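Local coordinates for protein Afp (Microbacterium arborescens, PDB 2YJK) that probably takes up and stores iron as a twelve-subunit Dps protein of the ferritin superfamily, binding ferric iron, at residues C[151-154]-C[155-159]; C[18-21]-C[22-26]. One frame throughout, in Å; residues are numbered along the deposited sequence.

Interaction 1. Residues C[151-154]-C[155-159]; sequences DRWF and LLAHL
The guanidinium of R152 has CD2 of L156 over the centre of one face, with R152 CZ and L156 CD2 3.4 Å apart. The arginine chain is extended from CG to NE, with CG anti to the backbone N (chi1 -170°), which lays it beside the leucine one helical turn on. Its apolar stem and flat head suit a half-buried place, and NE makes a salt bridge with D117. W153 NE1 is 3.9 Å from A157 CB; a methyl is small enough to sit close beside the indole, to which it lies obliquely. F154 sends CE1 over the rim of one indole face, while W153 CH2 lies in the plane of the phenyl at its edge. The imidazole of H158 receives F154 O at its edge, a weak, bent bond from ND1 (2.9 Å, 126°), and ND1 also makes a long, weak bond to L155 O.

Backbone bonds run L155 N to D151 O, L156 N to R152 O (2.8 Å) and A157 N to W153 O (2.7 Å), along the C-terminal part of helix 135-156 in this ferritin-like bundle. L155, branched and apolar, packs against helices 51-78 and 105-130, and D151 bonds H64 on the former. On another flank, W153 meets F51 and H55 of a second subunit, and F154 meets the same H55, so this part of the chain joins bundle core to subunit interface.

Interaction 2. Residues C[18-21]-C[22-26]; sequences AAAA and AQFLT
An alanine-rich stretch near the start of helix 15-45, the first long helix of the ferritin-like four-helix bundle, is built here by successive i to i+4 backbone hydrogen bonds. A22 N donates to A18 O, Q23 N to A19 O, F24 N to A20 O (2.9 Å) and L25 N to A21 O (2.8 Å, 156° at the hydrogen). A21 O takes a second, weak bond from F24 N.

Five consecutive alanines, A18 to A22, keep this part of the helix slim, and their methyls let neighbouring parts of the chain come close: A20 lies against V133, A21 against L79, and A22 against L81. The bulkier residues follow directly after. F24 carries its ring back along the helix because CG stands anti to the carbonyl carbon (chi1 -68°), and CD2 comes within 3.2 Å of A20 O, which meets the ring obliquely. Q23 CG sits over the centre of one face of that ring, 4.3 Å above its plane. The phenyl also packs on A126 and L130 of helix 105-130, where a large apolar group is at home.

L25 packs against R75 and I76 of helix 51-78, while its CB rests 3.2 Å from A21 O. Q23 is exposed, as suits an amide: its extended chain reaches outward from the helix, and its base stays close to the backbone, with Q23 CB 3.3 Å from A19 O.

In the fold
Both contacts are local, along one continuous piece of chain, and rest on i to i+4 backbone bonds, but they belong to different helices and lie on opposite sides of the chain's centre, their own centres about 30 Å apart. Interaction 1, toward the end of helix 135-156, is buried and rich in rings and charge: aromatic side chains face a second subunit, while D151 and R152 find polar partners within the bundle. Interaction 2, near the start of helix 15-45, is only partly buried, touches no other subunit and depends on small methyls with a few larger apolar groups. Helices 51-78 and 105-130 receive side chains from both, and thus link the two in the bundle.

Interaction 1. Residues C[151-154]-C[155-159]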
ATOM      1  N   ASP C 151     -13.287  13.088 -20.467  1.00 29.94           N
ATOM      2  CA  ASP C 151     -12.906  11.978 -21.347  1.00 31.61           C
ATOM      3  C   ASP C 151     -13.047  12.374 -22.815  1.00 30.99           C
ATOM      4  O   ASP C 151     -12.171  12.075 -23.623  1.00 32.37           O
ATOM      5  CB  ASP C 151     -13.755  10.742 -21.061  1.00 31.92           C
ATOM      6  CG  ASP C 151     -13.373  10.068 -19.680  1.00 41.60           C
ATOM      7  OD1 ASP C 151     -12.227  10.312 -19.162  1.00 43.04           O
ATOM      8  OD2 ASP C 151     -14.233   9.305 -19.129  1.00 48.43           O
ATOM      9  N   ARG C 152     -14.104  13.089 -23.146  1.00 30.28           N
ATOM     10  CA  ARG C 152     -14.271  13.625 -24.496  1.00 30.05           C
ATOM     11  C   ARG C 152     -13.114  14.585 -24.886  1.00 30.91           C
ATOM     12  O   ARG C 152     -12.586  14.484 -25.994  1.00 31.87           O
ATOM     13  CB  ARG C 152     -15.611  14.337 -24.615  1.00 30.88           C
ATOM     14  CG  ARG C 152     -16.031  14.746 -26.044  1.00 30.94           C
ATOM     15  CD  ARG C 152     -17.245  15.676 -26.040  1.00 34.28           C
ATOM     16  NE  ARG C 152     -17.580  16.084 -27.411  1.00 37.13           N
ATOM     17  CZ  ARG C 152     -17.308  17.266 -27.973  1.00 43.33           C
ATOM     18  NH1 ARG C 152     -16.743  18.233 -27.286  1.00 43.03           N
ATOM     19  NH2 ARG C 152     -17.635  17.492 -29.244  1.00 45.35           N
ATOM     20  N   TRP C 153     -12.714  15.484 -23.985  1.00 29.89           N
ATOM     21  CA  TRP C 153     -11.629  16.376 -24.269  1.00 29.93           C
ATOM     22  C   TRP C 153     -10.333  15.574 -24.538  1.00 30.03           C
ATOM     23  O   TRP C 153      -9.657  15.830 -25.539  1.00 29.80           O
ATOM     24  CB  TRP C 153     -11.472  17.384 -23.122  1.00 31.50           C
ATOM     25  CG  TRP C 153     -10.087  18.018 -22.994  1.00 31.96           C
ATOM     26  CD1 TRP C 153      -9.340  18.555 -23.993  1.00 34.22           C
ATOM     27  CD2 TRP C 153      -9.308  18.176 -21.770  1.00 35.55           C
ATOM     28  NE1 TRP C 153      -8.124  19.011 -23.490  1.00 34.01           N
ATOM     29  CE2 TRP C 153      -8.087  18.810 -22.134  1.00 35.44           C
ATOM     30  CE3 TRP C 153      -9.526  17.826 -20.406  1.00 35.59           C
ATOM     31  CZ2 TRP C 153      -7.063  19.121 -21.184  1.00 35.85           C
ATOM     32  CZ3 TRP C 153      -8.516  18.149 -19.446  1.00 37.71           C
ATOM     33  CH2 TRP C 153      -7.302  18.792 -19.849  1.00 38.38           C
ATOM     34  N   PHE C 154     -10.006  14.621 -23.654  1.00 27.98           N
ATOM     35  CA  PHE C 154      -8.814  13.810 -23.822  1.00 30.15           C
ATOM     36  C   PHE C 154      -8.778  13.104 -25.167  1.00 30.15           C
ATOM     37  O   PHE C 154      -7.735  13.048 -25.779  1.00 30.68           O
ATOM     38  CB  PHE C 154      -8.677  12.796 -22.721  1.00 29.70           C
ATOM     39  CG  PHE C 154      -8.195  13.367 -21.428  1.00 33.38           C
ATOM     40  CD1 PHE C 154      -8.085  14.732 -21.226  1.00 39.14           C
ATOM     41  CD2 PHE C 154      -7.912  12.526 -20.365  1.00 42.70           C
ATOM     42  CE1 PHE C 154      -7.636  15.243 -20.003  1.00 39.02           C
ATOM     43  CE2 PHE C 154      -7.464  13.051 -19.148  1.00 45.90           C
ATOM     44  CZ  PHE C 154      -7.328  14.416 -18.987  1.00 41.38           C
ATOM     45  N   LEU C 155      -9.937  12.645 -25.640  1.00 30.05           N
ATOM     46  CA  LEU C 155     -10.045  12.009 -26.937  1.00 30.66           C
ATOM     47  C   LEU C 155      -9.898  13.043 -28.036  1.00 31.09           C
ATOM     48  O   LEU C 155      -9.029  12.910 -28.902  1.00 31.35           O
ATOM     49  CB  LEU C 155     -11.353  11.195 -27.029  1.00 30.89           C
ATOM     50  CG  LEU C 155     -11.313   9.903 -26.184  1.00 31.94           C
ATOM     51  CD1 LEU C 155     -12.677   9.453 -25.766  1.00 31.94           C
ATOM     52  CD2 LEU C 155     -10.598   8.731 -26.880  1.00 34.00           C
ATOM     53  N   LEU C 156     -10.666  14.128 -27.961  1.00 31.26           N
ATOM     54  CA  LEU C 156     -10.699  15.096 -29.032  1.00 32.75           C
ATOM     55  C   LEU C 156      -9.401  15.913 -29.155  1.00 32.56           C
ATOM     56  O   LEU C 156      -9.077  16.346 -30.242  1.00 32.26           O
ATOM     57  CB  LEU C 156     -11.890  16.033 -28.858  1.00 33.12           C
ATOM     58  CG  LEU C 156     -12.890  16.343 -29.952  1.00 39.87           C
ATOM     59  CD1 LEU C 156     -13.032  15.244 -31.105  1.00 40.42           C
ATOM     60  CD2 LEU C 156     -14.254  16.735 -29.285  1.00 37.98           C
ATOM     61  N   ALA C 157      -8.666  16.117 -28.054  1.00 30.64           N
ATOM     62  CA  ALA C 157      -7.444  16.948 -28.098  1.00 30.67           C
ATOM     63  C   ALA C 157      -6.410  16.387 -29.107  1.00 30.81           C
ATOM     64  O   ALA C 157      -5.586  17.143 -29.621  1.00 30.35           O
ATOM     65  CB  ALA C 157      -6.808  17.093 -26.642  1.00 29.66           C
ATOM     66  N   HIS C 158      -6.492  15.080 -29.406  1.00 31.38           N
ATOM     67  CA  HIS C 158      -5.561  14.386 -30.312  1.00 33.39           C
ATOM     68  C   HIS C 158      -5.766  14.742 -31.800  1.00 37.01           C
ATOM     69  O   HIS C 158      -4.915  14.403 -32.606  1.00 38.98           O
ATOM     70  CB  HIS C 158      -5.675  12.863 -30.210  1.00 31.40           C
ATOM     71  CG  HIS C 158      -5.089  12.287 -28.965  1.00 33.15           C
ATOM     72  ND1 HIS C 158      -5.820  12.116 -27.803  1.00 31.06           N
ATOM     73  CD2 HIS C 158      -3.825  11.857 -28.690  1.00 32.28           C
ATOM     74  CE1 HIS C 158      -5.039  11.578 -26.875  1.00 30.23           C
ATOM     75  NE2 HIS C 158      -3.823  11.418 -27.386  1.00 31.08           N
ATOM     76  N   LEU C 159      -6.886  15.354 -32.158  1.00 38.79           N
ATOM     77  CA  LEU C 159      -7.279  15.518 -33.551  1.00 42.99           C
ATOM     78  C   LEU C 159      -7.192  17.022 -33.945  1.00 46.13           C
ATOM     79  O   LEU C 159      -7.400  17.378 -35.107  1.00 47.32           O
ATOM     80  CB  LEU C 159      -8.718  14.975 -33.779  1.00 41.91           C
ATOM     81  CG  LEU C 159      -9.169  13.500 -33.542  1.00 42.90           C
ATOM     82  CD1 LEU C 159     -10.677  13.361 -33.726  1.00 39.09           C
ATOM     83  CD2 LEU C 159      -8.453  12.435 -34.402  1.00 40.62           C
TER

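Interaction 2. Residues C[18-21]-C[22-26]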
ATOM      1  N   ALA C  18     -39.560   8.522  -8.268  1.00 45.80           N
ATOM      2  CA  ALA C  18     -38.859   7.327  -8.693  1.00 42.93           C
ATOM      3  C   ALA C  18     -38.993   7.243 -10.212  1.00 42.07           C
ATOM      4  O   ALA C  18     -38.038   6.896 -10.920  1.00 40.27           O
ATOM      5  CB  ALA C  18     -39.464   6.101  -8.033  1.00 43.25           C
ATOM      6  N   ALA C  19     -40.169   7.629 -10.698  1.00 41.19           N
ATOM      7  CA  ALA C  19     -40.550   7.395 -12.087  1.00 41.65           C
ATOM      8  C   ALA C  19     -39.766   8.298 -13.041  1.00 41.35           C
ATOM      9  O   ALA C  19     -39.432   7.892 -14.149  1.00 40.26           O
ATOM     10  CB  ALA C  19     -42.054   7.608 -12.256  1.00 42.80           C
ATOM     11  N   ALA C  20     -39.487   9.524 -12.591  1.00 42.16           N
ATOM     12  CA  ALA C  20     -38.558  10.446 -13.279  1.00 42.43           C
ATOM     13  C   ALA C  20     -37.071   9.984 -13.286  1.00 41.36           C
ATOM     14  O   ALA C  20     -36.347  10.086 -14.300  1.00 41.14           O
ATOM     15  CB  ALA C  20     -38.701  11.856 -12.681  1.00 43.82           C
ATOM     16  N   ALA C  21     -36.611   9.425 -12.187  1.00 41.46           N
ATOM     17  CA  ALA C  21     -35.277   8.904 -12.214  1.00 40.65           C
ATOM     18  C   ALA C  21     -35.209   7.860 -13.277  1.00 40.60           C
ATOM     19  O   ALA C  21     -34.269   7.889 -14.059  1.00 41.71           O
ATOM     20  CB  ALA C  21     -34.847   8.317 -10.855  1.00 40.70           C
ATOM     21  N   ALA C  22     -36.154   6.918 -13.295  1.00 39.35           N
ATOM     22  CA  ALA C  22     -36.044   5.815 -14.237  1.00 39.04           C
ATOM     23  C   ALA C  22     -36.090   6.363 -15.650  1.00 38.99           C
ATOM     24  O   ALA C  22     -35.365   5.923 -16.548  1.00 38.74           O
ATOM     25  CB  ALA C  22     -37.179   4.815 -14.059  1.00 40.02           C
ATOM     26  N   GLN C  23     -36.967   7.325 -15.847  1.00 38.75           N
ATOM     27  CA  GLN C  23     -37.134   7.888 -17.142  1.00 38.30           C
ATOM     28  C   GLN C  23     -35.871   8.561 -17.649  1.00 36.33           C
ATOM     29  O   GLN C  23     -35.538   8.393 -18.806  1.00 38.03           O
ATOM     30  CB  GLN C  23     -38.313   8.853 -17.125  1.00 40.31           C
ATOM     31  CG  GLN C  23     -38.429   9.684 -18.384  1.00 42.49           C
ATOM     32  CD  GLN C  23     -39.564  10.652 -18.311  1.00 49.59           C
ATOM     33  OE1 GLN C  23     -39.863  11.339 -19.303  1.00 52.23           O
ATOM     34  NE2 GLN C  23     -40.229  10.726 -17.137  1.00 49.06           N
ATOM     35  N   PHE C  24     -35.185   9.343 -16.831  1.00 35.04           N
ATOM     36  CA  PHE C  24     -34.031  10.121 -17.332  1.00 33.35           C
ATOM     37  C   PHE C  24     -32.689   9.416 -17.184  1.00 32.26           C
ATOM     38  O   PHE C  24     -31.757   9.626 -17.980  1.00 30.99           O
ATOM     39  CB  PHE C  24     -33.997  11.457 -16.649  1.00 34.58           C
ATOM     40  CG  PHE C  24     -35.126  12.340 -17.038  1.00 35.15           C
ATOM     41  CD1 PHE C  24     -35.187  12.863 -18.351  1.00 38.08           C
ATOM     42  CD2 PHE C  24     -36.111  12.702 -16.098  1.00 35.51           C
ATOM     43  CE1 PHE C  24     -36.215  13.747 -18.729  1.00 39.52           C
ATOM     44  CE2 PHE C  24     -37.180  13.586 -16.482  1.00 37.83           C
ATOM     45  CZ  PHE C  24     -37.232  14.081 -17.788  1.00 38.89           C
ATOM     46  N   LEU C  25     -32.597   8.550 -16.185  1.00 30.03           N
ATOM     47  CA  LEU C  25     -31.338   7.850 -15.949  1.00 29.63           C
ATOM     48  C   LEU C  25     -31.196   6.546 -16.737  1.00 29.12           C
ATOM     49  O   LEU C  25     -30.081   6.118 -17.043  1.00 29.12           O
ATOM     50  CB  LEU C  25     -31.157   7.604 -14.475  1.00 27.12           C
ATOM     51  CG  LEU C  25     -30.848   8.910 -13.714  1.00 30.00           C
ATOM     52  CD1 LEU C  25     -30.610   8.554 -12.221  1.00 32.72           C
ATOM     53  CD2 LEU C  25     -29.661   9.675 -14.231  1.00 27.69           C
ATOM     54  N   THR C  26     -32.312   5.925 -17.076  1.00 29.78           N
ATOM     55  CA  THR C  26     -32.263   4.697 -17.875  1.00 31.34           C
ATOM     56  C   THR C  26     -31.484   4.791 -19.206  1.00 30.59           C
ATOM     57  O   THR C  26     -30.725   3.845 -19.511  1.00 29.57           O
ATOM     58  CB  THR C  26     -33.672   4.071 -18.085  1.00 32.92           C
ATOM     59  OG1 THR C  26     -34.235   3.849 -16.802  1.00 33.39           O
ATOM     60  CG2 THR C  26     -33.599   2.775 -18.829  1.00 32.69           C
TER